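Local structure of tryptophanyl-tRNA synthetase (Cryptosporidium parvum Iowa II, 3HV0) at residues 73-78 with 221-226; 94-99 with 145-150; 81-86 with 113-118; 107-112 with 149-154. The protein probably catalyses the ATP-dependent attachment of L-tryptophan to tRNA(Trp), here as the part of the polypeptide that holds the class I synthetase catalytic domain with tryptophan bound. All blocks are in the same frame, centred on the assembly; numbering follows the deposited sequence.

How the interactions relate
All four contacts are largely buried in the class I synthetase domain, set round the parallel strands of one mixed sheet; interaction 2 reaches the surface at Cys-145 and Leu-97, interaction 4 at Lys-107 and Leu-151. Interactions 1 and 4 join neighbouring strands by the same backbone ladder, and strand 76-81 also bonds to 110-114, Leu-77 N to Pro-109 O and Leu-77 O to Val-111 N. Interaction 3 lies where these two strands end, and its chemistry turns polar; together with interaction 1 it touches tryptophan. Interaction 2 packs helix 93-106 against a loop by apolar contacts, and Phe-147 continues its packing onto Leu-110 of interaction 4.

Interaction 1: 73-78 with 221-226; sequences ELFYLY and HCLVPH. With TRP (tryptophan), chain C.
Tyr-76 and Cys-222 face each other across two parallel strands. Tyr-76 N donates to His-221 O (3.0 Å), Leu-223 N to Tyr-76 O (2.8 Å) and Tyr-78 N to Leu-223 O (2.9 Å), so both the N-H and the carbonyl of Tyr-76 are bonded to segment 221-226.

Sulfur and aromatic contacts lie on the face that carries Tyr-76 and Cys-222. Cys-222 CB sits 3.5 Å from Tyr-76 CE1, above the ring and toward its rim, in a CH-pi contact, while SG lies over the same ring, 4.2 Å from its centroid. SG also meets the edge of the Tyr-78 ring. The position of Tyr-76 CG between backbone N and carbonyl carbon (chi1 77°) brings the ring against Cys-222. On the other face the side chains of Leu-77 and Leu-223 lie side by side, CD2 to CD2 4.1 Å.

The indole NE1 of tryptophan donates to Tyr-78 OH (3.1 Å, 163°), which also bonds to Gln-201 O. Tyr-78, Val-224, Pro-225 and His-226 line the tryptophan pocket, with the indole over one face of the Tyr-78 ring and against His-226 CB.

Strand 250-254 flanks 222-226 and strand 110-114 flanks 76-78; helix 93-106 packs on Leu-77 and Pro-225, helix 62-70 on Phe-75.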
# COMPACT_ATOMS: atom_id res chain seq x y z
N GLU A 73 -6.13 28.93 -16.80
CA GLU A 73 -5.37 27.92 -16.02
C GLU A 73 -5.64 26.51 -16.49
O GLU A 73 -6.74 26.20 -16.92
CB GLU A 73 -5.71 28.00 -14.54
CG GLU A 73 -5.62 29.40 -13.95
CD GLU A 73 -5.47 29.40 -12.44
OE1 GLU A 73 -5.55 28.30 -11.81
OE2 GLU A 73 -5.27 30.51 -11.89
N LEU A 74 -4.64 25.64 -16.38
CA LEU A 74 -4.79 24.24 -16.76
C LEU A 74 -5.24 23.42 -15.56
O LEU A 74 -5.11 23.84 -14.41
CB LEU A 74 -3.47 23.67 -17.32
CG LEU A 74 -3.31 23.72 -18.86
CD1 LEU A 74 -3.61 25.12 -19.46
CD2 LEU A 74 -1.89 23.26 -19.25
N PHE A 75 -5.79 22.25 -15.86
CA PHE A 75 -6.19 21.25 -14.88
C PHE A 75 -5.92 19.89 -15.51
O PHE A 75 -5.33 19.82 -16.59
CB PHE A 75 -7.68 21.42 -14.52
CG PHE A 75 -8.62 21.18 -15.67
CD1 PHE A 75 -9.26 19.96 -15.82
CD2 PHE A 75 -8.89 22.18 -16.59
CE1 PHE A 75 -10.14 19.73 -16.86
CE2 PHE A 75 -9.76 21.97 -17.64
CZ PHE A 75 -10.37 20.74 -17.78
N TYR A 76 -6.32 18.81 -14.85
CA TYR A 76 -6.15 17.46 -15.41
C TYR A 76 -7.33 16.55 -15.20
O TYR A 76 -8.15 16.77 -14.31
CB TYR A 76 -4.86 16.79 -14.91
CG TYR A 76 -4.85 16.22 -13.50
CD1 TYR A 76 -4.63 17.04 -12.41
CD2 TYR A 76 -4.96 14.85 -13.27
CE1 TYR A 76 -4.57 16.54 -11.12
CE2 TYR A 76 -4.90 14.33 -11.97
CZ TYR A 76 -4.69 15.18 -10.89
OH TYR A 76 -4.62 14.71 -9.58
N LEU A 77 -7.41 15.52 -16.05
CA LEU A 77 -8.48 14.53 -15.98
C LEU A 77 -7.95 13.28 -15.30
O LEU A 77 -6.80 12.96 -15.42
CB LEU A 77 -8.99 14.20 -17.38
CG LEU A 77 -9.54 15.38 -18.21
CD1 LEU A 77 -9.40 15.19 -19.72
CD2 LEU A 77 -10.99 15.67 -17.83
N TYR A 78 -8.79 12.58 -14.56
CA TYR A 78 -8.44 11.28 -13.99
C TYR A 78 -9.64 10.35 -14.12
O TYR A 78 -10.75 10.64 -13.66
CB TYR A 78 -8.02 11.42 -12.53
CG TYR A 78 -8.10 10.17 -11.65
CD1 TYR A 78 -7.65 8.94 -12.10
CD2 TYR A 78 -8.57 10.25 -10.36
CE1 TYR A 78 -7.69 7.83 -11.28
CE2 TYR A 78 -8.63 9.14 -9.53
CZ TYR A 78 -8.19 7.93 -10.00
OH TYR A 78 -8.27 6.81 -9.16
N HIS A 221 -6.08 21.59 -10.28
CA HIS A 221 -7.37 20.97 -10.07
C HIS A 221 -7.47 19.70 -10.88
O HIS A 221 -6.91 19.58 -11.97
CB HIS A 221 -8.51 21.92 -10.45
CG HIS A 221 -8.78 22.99 -9.42
ND1 HIS A 221 -8.23 24.25 -9.49
CD2 HIS A 221 -9.58 22.98 -8.33
CE1 HIS A 221 -8.66 24.97 -8.46
NE2 HIS A 221 -9.47 24.22 -7.74
N CYS A 222 -8.20 18.74 -10.34
CA CYS A 222 -8.41 17.47 -11.00
C CYS A 222 -9.89 17.31 -11.29
O CYS A 222 -10.71 17.65 -10.45
CB CYS A 222 -7.96 16.33 -10.12
SG CYS A 222 -8.57 14.71 -10.68
N LEU A 223 -10.21 16.81 -12.48
CA LEU A 223 -11.60 16.49 -12.84
C LEU A 223 -11.70 15.03 -13.11
O LEU A 223 -10.92 14.50 -13.90
CB LEU A 223 -12.06 17.24 -14.09
CG LEU A 223 -13.48 16.89 -14.56
CD1 LEU A 223 -14.49 17.15 -13.49
CD2 LEU A 223 -13.89 17.64 -15.80
N VAL A 224 -12.68 14.38 -12.50
CA VAL A 224 -12.81 12.92 -12.50
C VAL A 224 -14.13 12.49 -13.10
O VAL A 224 -15.18 12.56 -12.43
CB VAL A 224 -12.72 12.41 -11.08
CG1 VAL A 224 -12.73 10.82 -11.05
CG2 VAL A 224 -11.50 13.01 -10.39
N PRO A 225 -14.11 12.06 -14.38
CA PRO A 225 -15.24 11.36 -15.03
C PRO A 225 -15.42 9.95 -14.49
O PRO A 225 -14.46 9.19 -14.42
CB PRO A 225 -14.80 11.29 -16.49
CG PRO A 225 -13.91 12.45 -16.68
CD PRO A 225 -13.15 12.56 -15.38
N HIS A 226 -16.63 9.60 -14.11
CA HIS A 226 -16.86 8.22 -13.63
C HIS A 226 -18.33 7.79 -13.70
O HIS A 226 -19.24 8.61 -13.71
CB HIS A 226 -16.29 8.04 -12.21
CG HIS A 226 -16.89 8.93 -11.17
ND1 HIS A 226 -18.06 8.62 -10.51
CD2 HIS A 226 -16.44 10.08 -10.61
CE1 HIS A 226 -18.33 9.57 -9.63
NE2 HIS A 226 -17.36 10.46 -9.66
N TRP C . -12.45 0.73 -9.47
CA TRP C . -12.96 1.24 -10.77
C TRP C . -13.78 0.17 -11.46
O TRP C . -13.65 -1.03 -11.14
CB TRP C . -11.82 1.73 -11.69
CG TRP C . -11.37 3.15 -11.41
CD1 TRP C . -10.22 3.53 -10.77
CD2 TRP C . -12.05 4.36 -11.77
NE1 TRP C . -10.14 4.90 -10.72
CE2 TRP C . -11.26 5.43 -11.31
CE3 TRP C . -13.24 4.64 -12.43
CZ2 TRP C . -11.63 6.76 -11.49
CZ3 TRP C . -13.60 5.97 -12.60
CH2 TRP C . -12.80 7.01 -12.12
OXT TRP C . -14.60 0.50 -12.34
O HOH W 1 -5.93 23.47 -11.77

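Interaction 2: 94-99 with 145-150; sequences VPFLFT and CGFDPE
Phe-147 drives the end of its ring against Phe-96, and this encounter is the heart of the contact. Its CZ atom lies 3.9 Å from Phe-96 CD1, near the plane of the Phe-96 ring and at its edge, the two side chains crossing at about a right angle. The same CZ comes 3.4 Å from the carbonyl oxygen of Phe-96, reaching the helix backbone itself. One turn along, Thr-99 CG2 meets Phe-147 CE2 at 4.1 Å. Beside this aromatic pair, Cys-145 SG rests between Phe-96 CB (4.1 Å) and Leu-97 CD2 (4.2 Å).

The second shell explains how the groups are held. Thr-99 OG1 donates to Pro-95 O (2.8 Å) from the face of that carbonyl opposite to the one used by Thr-99 N. The bond fixes the rotation of the side chain (chi1 -55°), placing the methyl anti to the backbone N and against the ring. In the loop, Gly-146 ends the helical run with positive phi (88°), just before Phe-147; the Gly-146 carbonyl bonds to Lys-100 NZ. Farther on, Asp-148 OD1 accepts from Glu-150 N in an Asx turn (2.9 Å).

The contact packs the loop after helix 128-143 against helix 93-106, the helix that connects parallel strands 76-81 and 110-114 in the Rossmann fold. Ile-142 touches both phenyl rings, and Leu-110 and Ile-112 of strand 110-114 lie against the same cluster.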
# COMPACT_ATOMS: atom_id res chain seq x y z
N VAL A 94 -18.08 4.08 -22.34
CA VAL A 94 -18.85 5.30 -22.12
C VAL A 94 -18.01 6.36 -21.38
O VAL A 94 -17.87 7.49 -21.87
CB VAL A 94 -20.22 5.01 -21.44
CG1 VAL A 94 -20.84 6.29 -20.84
CG2 VAL A 94 -21.17 4.34 -22.45
N PRO A 95 -17.41 6.02 -20.24
CA PRO A 95 -16.57 7.06 -19.65
C PRO A 95 -15.30 7.39 -20.45
O PRO A 95 -14.89 8.53 -20.47
CB PRO A 95 -16.22 6.49 -18.28
CG PRO A 95 -17.23 5.46 -18.02
CD PRO A 95 -17.53 4.86 -19.35
N PHE A 96 -14.71 6.39 -21.10
CA PHE A 96 -13.47 6.60 -21.87
C PHE A 96 -13.68 7.46 -23.14
O PHE A 96 -12.90 8.39 -23.38
CB PHE A 96 -12.79 5.26 -22.20
CG PHE A 96 -12.04 4.68 -21.03
CD1 PHE A 96 -10.82 5.18 -20.67
CD2 PHE A 96 -12.60 3.68 -20.26
CE1 PHE A 96 -10.15 4.69 -19.57
CE2 PHE A 96 -11.93 3.18 -19.18
CZ PHE A 96 -10.71 3.67 -18.83
N LEU A 97 -14.71 7.15 -23.91
CA LEU A 97 -15.08 7.97 -25.07
C LEU A 97 -15.38 9.41 -24.66
O LEU A 97 -15.02 10.37 -25.35
CB LEU A 97 -16.27 7.37 -25.83
CG LEU A 97 -16.07 6.07 -26.64
CD1 LEU A 97 -17.32 5.78 -27.48
CD2 LEU A 97 -14.83 6.08 -27.52
N PHE A 98 -16.03 9.58 -23.51
CA PHE A 98 -16.34 10.93 -23.00
C PHE A 98 -15.09 11.73 -22.58
O PHE A 98 -14.95 12.91 -22.89
CB PHE A 98 -17.30 10.83 -21.84
CG PHE A 98 -17.85 12.14 -21.41
CD1 PHE A 98 -18.73 12.82 -22.24
CD2 PHE A 98 -17.48 12.70 -20.20
CE1 PHE A 98 -19.25 14.05 -21.86
CE2 PHE A 98 -17.99 13.90 -19.80
CZ PHE A 98 -18.89 14.59 -20.63
N THR A 99 -14.18 11.06 -21.88
CA THR A 99 -12.90 11.65 -21.51
C THR A 99 -12.03 12.08 -22.70
O THR A 99 -11.31 13.07 -22.63
CB THR A 99 -12.09 10.65 -20.72
OG1 THR A 99 -12.86 10.20 -19.59
CG2 THR A 99 -10.77 11.31 -20.28
N CYS A 145 -9.10 4.08 -28.12
CA CYS A 145 -10.08 5.17 -28.16
C CYS A 145 -9.52 6.48 -28.74
O CYS A 145 -10.24 7.47 -28.90
CB CYS A 145 -10.63 5.44 -26.76
SG CYS A 145 -11.51 4.03 -25.90
N GLY A 146 -8.22 6.50 -29.03
CA GLY A 146 -7.59 7.63 -29.70
C GLY A 146 -7.08 8.74 -28.80
O GLY A 146 -7.02 9.90 -29.22
N PHE A 147 -6.67 8.39 -27.58
CA PHE A 147 -6.06 9.36 -26.68
C PHE A 147 -4.70 9.79 -27.22
O PHE A 147 -4.04 9.02 -27.91
CB PHE A 147 -5.86 8.78 -25.29
CG PHE A 147 -7.13 8.46 -24.58
CD1 PHE A 147 -7.52 7.15 -24.35
CD2 PHE A 147 -7.94 9.48 -24.10
CE1 PHE A 147 -8.70 6.85 -23.68
CE2 PHE A 147 -9.13 9.19 -23.44
CZ PHE A 147 -9.50 7.86 -23.22
N ASP A 148 -4.30 11.01 -26.89
CA ASP A 148 -3.00 11.56 -27.31
C ASP A 148 -1.96 11.12 -26.28
O ASP A 148 -2.12 11.42 -25.10
CB ASP A 148 -3.08 13.09 -27.39
CG ASP A 148 -1.84 13.73 -28.00
OD1 ASP A 148 -0.75 13.10 -28.04
OD2 ASP A 148 -1.96 14.90 -28.44
N PRO A 149 -0.89 10.43 -26.72
CA PRO A 149 0.17 9.99 -25.80
C PRO A 149 0.98 11.13 -25.20
O PRO A 149 1.53 10.97 -24.11
CB PRO A 149 1.05 9.09 -26.68
CG PRO A 149 0.80 9.53 -28.02
CD PRO A 149 -0.63 9.94 -28.08
N GLU A 150 1.05 12.26 -25.89
CA GLU A 150 1.71 13.44 -25.35
C GLU A 150 0.91 14.08 -24.21
O GLU A 150 1.45 14.89 -23.46
CB GLU A 150 1.98 14.46 -26.46
CG GLU A 150 3.14 14.06 -27.38
CD GLU A 150 3.08 14.73 -28.75
OE1 GLU A 150 1.97 14.81 -29.33
OE2 GLU A 150 4.15 15.15 -29.27

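Interaction 3: 81-86 with 113-118; sequences RGPSSE and QLTDDE. With TRP (tryptophan), chain C.
Gln-113 and Arg-81 meet through their backbones where two parallel strands of the class I Rossmann fold run out, at the C-terminal edge on which this fold binds its substrates. Gln-113 O accepts from Arg-81 N (3.1 Å). The Gln-113 side chain, extended with CG anti to N (chi1 176°), reaches the indole of the bound tryptophan, and its amide is positioned by Tyr-78 OH at OE1 and by Asn-157 and Val-200 O at NE2.

Leu-114 pairs with Arg-81 in a parallel bridge, both side chains on one face of the sheet, and its CD2 lies 3.7 Å from Arg-81 CG. There the arginine chain bends (chi2 66°) and departs toward Asn-138, which takes NE, while NH2 donates to Ser-85 OG almost in the guanidinium plane.

Thr-115 N closes the ladder on Arg-81 O (3.0 Å, 168°), and the residue then forms the centre of an inverse gamma turn just before helix 116-122. Its methyl CG2 touches tryptophan CD1 (3.6 Å), whereas OG1 faces Gly-82 CA at 3.3 Å.

Asp-116 receives the ring of Pro-83: Pro-83 CG lies 3.9 Å from Asp-116 CA. Asp-117 OD2 bonds to Tyr-165 OH of the second subunit, and OD1 to Asn-157 ND2. Glu-118 turns its carboxylate to the amino group of tryptophan; the modelled OE1 to N distance is very short, so its exact length is doubtful. That same OE1 is met on its anti side by Thr-115 OG1, which donates across 2.6 Å.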
# COMPACT_ATOMS: atom_id res chain seq x y z
N ARG A 81 -10.17 2.08 -14.63
CA ARG A 81 -10.71 0.83 -15.11
C ARG A 81 -10.24 -0.35 -14.21
O ARG A 81 -9.09 -0.44 -13.84
CB ARG A 81 -10.30 0.67 -16.57
CG ARG A 81 -10.21 -0.74 -17.12
CD ARG A 81 -11.55 -1.46 -17.18
NE ARG A 81 -11.40 -2.83 -17.65
CZ ARG A 81 -12.36 -3.75 -17.65
NH1 ARG A 81 -13.57 -3.45 -17.21
NH2 ARG A 81 -12.11 -4.97 -18.09
N GLY A 82 -11.15 -1.23 -13.84
CA GLY A 82 -10.80 -2.42 -13.06
C GLY A 82 -10.73 -3.65 -13.95
O GLY A 82 -11.76 -4.10 -14.42
N PRO A 83 -9.52 -4.18 -14.20
CA PRO A 83 -9.34 -5.31 -15.10
C PRO A 83 -9.80 -6.67 -14.53
O PRO A 83 -8.98 -7.46 -14.09
CB PRO A 83 -7.83 -5.34 -15.32
CG PRO A 83 -7.27 -4.76 -14.13
CD PRO A 83 -8.23 -3.74 -13.65
N SER A 84 -11.11 -6.92 -14.55
CA SER A 84 -11.66 -8.23 -14.18
C SER A 84 -11.90 -9.13 -15.38
O SER A 84 -12.26 -10.29 -15.22
CB SER A 84 -12.97 -8.03 -13.43
OG SER A 84 -13.62 -6.87 -13.90
N SER A 85 -11.72 -8.59 -16.58
CA SER A 85 -11.89 -9.35 -17.82
C SER A 85 -10.83 -8.89 -18.80
O SER A 85 -10.34 -7.76 -18.70
CB SER A 85 -13.29 -9.12 -18.42
OG SER A 85 -13.42 -7.81 -18.95
N GLU A 86 -10.50 -9.75 -19.74
CA GLU A 86 -9.44 -9.47 -20.70
C GLU A 86 -9.82 -8.36 -21.67
O GLU A 86 -8.94 -7.62 -22.13
CB GLU A 86 -9.04 -10.73 -21.47
CG GLU A 86 -7.61 -10.64 -22.00
CD GLU A 86 -7.18 -11.87 -22.77
OE1 GLU A 86 -6.84 -12.88 -22.11
OE2 GLU A 86 -7.15 -11.80 -24.02
N GLN A 113 -5.89 4.96 -14.31
CA GLN A 113 -5.45 3.94 -13.35
C GLN A 113 -6.05 2.56 -13.64
O GLN A 113 -7.28 2.38 -13.64
CB GLN A 113 -5.84 4.37 -11.93
CG GLN A 113 -5.52 3.33 -10.85
CD GLN A 113 -6.00 3.74 -9.45
OE1 GLN A 113 -7.17 4.05 -9.27
NE2 GLN A 113 -5.10 3.73 -8.48
N LEU A 114 -5.21 1.58 -13.91
CA LEU A 114 -5.70 0.23 -14.04
C LEU A 114 -5.54 -0.47 -12.69
O LEU A 114 -4.44 -0.67 -12.22
CB LEU A 114 -4.99 -0.47 -15.18
CG LEU A 114 -5.60 0.06 -16.49
CD1 LEU A 114 -4.56 0.60 -17.47
CD2 LEU A 114 -6.49 -1.00 -17.09
N THR A 115 -6.66 -0.81 -12.07
CA THR A 115 -6.65 -1.26 -10.69
C THR A 115 -6.45 -2.77 -10.56
O THR A 115 -7.32 -3.46 -10.02
CB THR A 115 -7.93 -0.82 -9.92
OG1 THR A 115 -9.10 -1.51 -10.39
CG2 THR A 115 -8.14 0.64 -10.10
N ASP A 116 -5.31 -3.28 -10.99
CA ASP A 116 -5.07 -4.75 -10.85
C ASP A 116 -5.05 -5.23 -9.39
O ASP A 116 -5.37 -6.38 -9.14
CB ASP A 116 -3.81 -5.22 -11.59
CG ASP A 116 -2.67 -4.25 -11.49
OD1 ASP A 116 -2.20 -3.95 -10.39
OD2 ASP A 116 -2.22 -3.73 -12.50
N ASP A 117 -4.66 -4.37 -8.46
CA ASP A 117 -4.77 -4.64 -7.03
C ASP A 117 -6.21 -4.83 -6.53
O ASP A 117 -6.49 -5.78 -5.82
CB ASP A 117 -4.06 -3.54 -6.21
CG ASP A 117 -4.47 -2.12 -6.62
OD1 ASP A 117 -5.35 -1.98 -7.49
OD2 ASP A 117 -3.90 -1.15 -6.07
N GLU A 118 -7.12 -3.94 -6.94
CA GLU A 118 -8.51 -3.96 -6.47
C GLU A 118 -9.23 -5.27 -6.76
O GLU A 118 -9.90 -5.83 -5.91
CB GLU A 118 -9.30 -2.78 -7.12
CG GLU A 118 -10.82 -2.79 -6.90
CD GLU A 118 -11.57 -1.72 -7.73
OE1 GLU A 118 -10.97 -1.12 -8.68
OE2 GLU A 118 -12.78 -1.48 -7.43
N TRP C . -12.45 0.73 -9.47
CA TRP C . -12.96 1.24 -10.77
C TRP C . -13.78 0.17 -11.46
O TRP C . -13.65 -1.03 -11.14
CB TRP C . -11.82 1.73 -11.69
CG TRP C . -11.37 3.15 -11.41
CD1 TRP C . -10.22 3.53 -10.77
CD2 TRP C . -12.05 4.36 -11.77
NE1 TRP C . -10.14 4.90 -10.72
CE2 TRP C . -11.26 5.43 -11.31
CE3 TRP C . -13.24 4.64 -12.43
CZ2 TRP C . -11.63 6.76 -11.49
CZ3 TRP C . -13.60 5.97 -12.60
CH2 TRP C . -12.80 7.01 -12.12
OXT TRP C . -14.60 0.50 -12.34

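Interaction 4: 107-112 with 149-154; sequences KVPLVI and PELTFI
Ile-112 CD1 settles between two residues of the partner strand, 3.9 Å from Thr-152 CG2 and 4.1 Å from Ile-154 CG1. Ile-112 and Ile-154 run side by side, as do Leu-110 and Thr-152, where Leu-110 CD2 meets Thr-152 CG2 at 3.8 Å. The threonine methyl, anti to the backbone N because OG1 takes chi1 -53°, is thereby turned into this apolar row, which helices 93-106 and 128-143 cover. On the opposite face Val-111 CG2 comes to the edge of the Phe-153 ring, near its plane, 4.1 Å from Phe-153 CD2.

Between these two faces runs the backbone ladder: Leu-110 N to Leu-151 O (2.7 Å), Phe-153 N to Leu-110 O (2.9 Å) and Ile-112 N to Phe-153 O (2.9 Å). Leu-151 CD1 lies 3.7 Å from Val-108 O, ahead of the paired strands. Polar bonds to the surroundings come from Thr-152: OG1 is shared by Asp-148 O and Gln-103 NE2, and its carbonyl accepts from Arg-382.

Helices 116-122 and 128-143 link the two parallel strands, making a beta-alpha-beta crossover. With 152-156 outermost in the sheet of this chain, the unit is characteristic of the Rossmann fold in class I synthetases.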
# COMPACT_ATOMS: atom_id res chain seq x y z
N LYS A 107 -7.94 20.20 -24.07
CA LYS A 107 -6.53 20.03 -24.40
C LYS A 107 -5.70 19.87 -23.10
O LYS A 107 -4.65 20.48 -22.94
CB LYS A 107 -6.03 21.21 -25.24
CG LYS A 107 -5.19 20.82 -26.45
CD LYS A 107 -3.84 21.59 -26.55
CE LYS A 107 -3.86 22.77 -27.56
NZ LYS A 107 -4.06 24.10 -26.92
N VAL A 108 -6.17 19.05 -22.17
CA VAL A 108 -5.51 18.96 -20.88
C VAL A 108 -4.88 17.60 -20.71
O VAL A 108 -5.22 16.69 -21.45
CB VAL A 108 -6.49 19.22 -19.74
CG1 VAL A 108 -6.97 20.70 -19.79
CG2 VAL A 108 -7.66 18.20 -19.77
N PRO A 109 -3.94 17.46 -19.77
CA PRO A 109 -3.35 16.15 -19.46
C PRO A 109 -4.36 15.22 -18.89
O PRO A 109 -5.30 15.69 -18.27
CB PRO A 109 -2.29 16.45 -18.40
CG PRO A 109 -1.96 17.87 -18.58
CD PRO A 109 -3.21 18.55 -19.09
N LEU A 110 -4.15 13.91 -19.10
CA LEU A 110 -5.02 12.86 -18.56
C LEU A 110 -4.19 11.79 -17.90
O LEU A 110 -3.08 11.51 -18.31
CB LEU A 110 -5.87 12.22 -19.69
CG LEU A 110 -6.56 10.87 -19.47
CD1 LEU A 110 -7.71 11.00 -18.52
CD2 LEU A 110 -7.03 10.32 -20.82
N VAL A 111 -4.79 11.16 -16.89
CA VAL A 111 -4.15 10.19 -16.02
C VAL A 111 -5.13 9.02 -15.86
O VAL A 111 -6.28 9.29 -15.57
CB VAL A 111 -3.84 10.91 -14.67
CG1 VAL A 111 -4.29 10.08 -13.48
CG2 VAL A 111 -2.35 11.32 -14.59
N ILE A 112 -4.73 7.77 -16.11
CA ILE A 112 -5.63 6.62 -16.15
C ILE A 112 -5.10 5.42 -15.28
O ILE A 112 -4.01 4.91 -15.53
CB ILE A 112 -5.84 6.12 -17.58
CG1 ILE A 112 -6.34 7.26 -18.50
CG2 ILE A 112 -6.85 5.02 -17.62
CD1 ILE A 112 -6.58 6.87 -19.95
N PRO A 149 -0.89 10.43 -26.72
CA PRO A 149 0.17 9.99 -25.80
C PRO A 149 0.98 11.13 -25.20
O PRO A 149 1.53 10.97 -24.11
CB PRO A 149 1.05 9.09 -26.68
CG PRO A 149 0.80 9.53 -28.02
CD PRO A 149 -0.63 9.94 -28.08
N GLU A 150 1.05 12.26 -25.89
CA GLU A 150 1.71 13.44 -25.35
C GLU A 150 0.91 14.08 -24.21
O GLU A 150 1.45 14.89 -23.46
CB GLU A 150 1.98 14.46 -26.46
CG GLU A 150 3.14 14.06 -27.38
CD GLU A 150 3.08 14.73 -28.75
OE1 GLU A 150 1.97 14.81 -29.33
OE2 GLU A 150 4.15 15.15 -29.27
N LEU A 151 -0.37 13.72 -24.08
CA LEU A 151 -1.22 14.25 -23.02
C LEU A 151 -1.75 13.20 -22.07
O LEU A 151 -2.50 13.54 -21.15
CB LEU A 151 -2.41 15.02 -23.63
CG LEU A 151 -2.12 16.45 -24.09
CD1 LEU A 151 -3.38 17.03 -24.69
CD2 LEU A 151 -1.58 17.32 -22.93
N THR A 152 -1.38 11.93 -22.26
CA THR A 152 -1.99 10.86 -21.48
C THR A 152 -0.96 9.99 -20.79
O THR A 152 -0.02 9.53 -21.44
CB THR A 152 -2.84 9.93 -22.38
OG1 THR A 152 -3.76 10.71 -23.13
CG2 THR A 152 -3.59 8.89 -21.54
N PHE A 153 -1.19 9.72 -19.50
CA PHE A 153 -0.35 8.83 -18.72
C PHE A 153 -1.20 7.70 -18.16
O PHE A 153 -2.11 7.91 -17.36
CB PHE A 153 0.37 9.60 -17.59
CG PHE A 153 1.07 8.71 -16.61
CD1 PHE A 153 2.02 7.81 -17.05
CD2 PHE A 153 0.75 8.73 -15.26
CE1 PHE A 153 2.65 6.96 -16.16
CE2 PHE A 153 1.40 7.87 -14.36
CZ PHE A 153 2.35 6.99 -14.82
N ILE A 154 -0.90 6.48 -18.59
CA ILE A 154 -1.64 5.30 -18.14
C ILE A 154 -0.71 4.47 -17.26
O ILE A 154 0.50 4.48 -17.48
CB ILE A 154 -2.14 4.46 -19.35
CG1 ILE A 154 -2.78 5.39 -20.39
CG2 ILE A 154 -3.08 3.33 -18.88
CD1 ILE A 154 -3.43 4.69 -21.61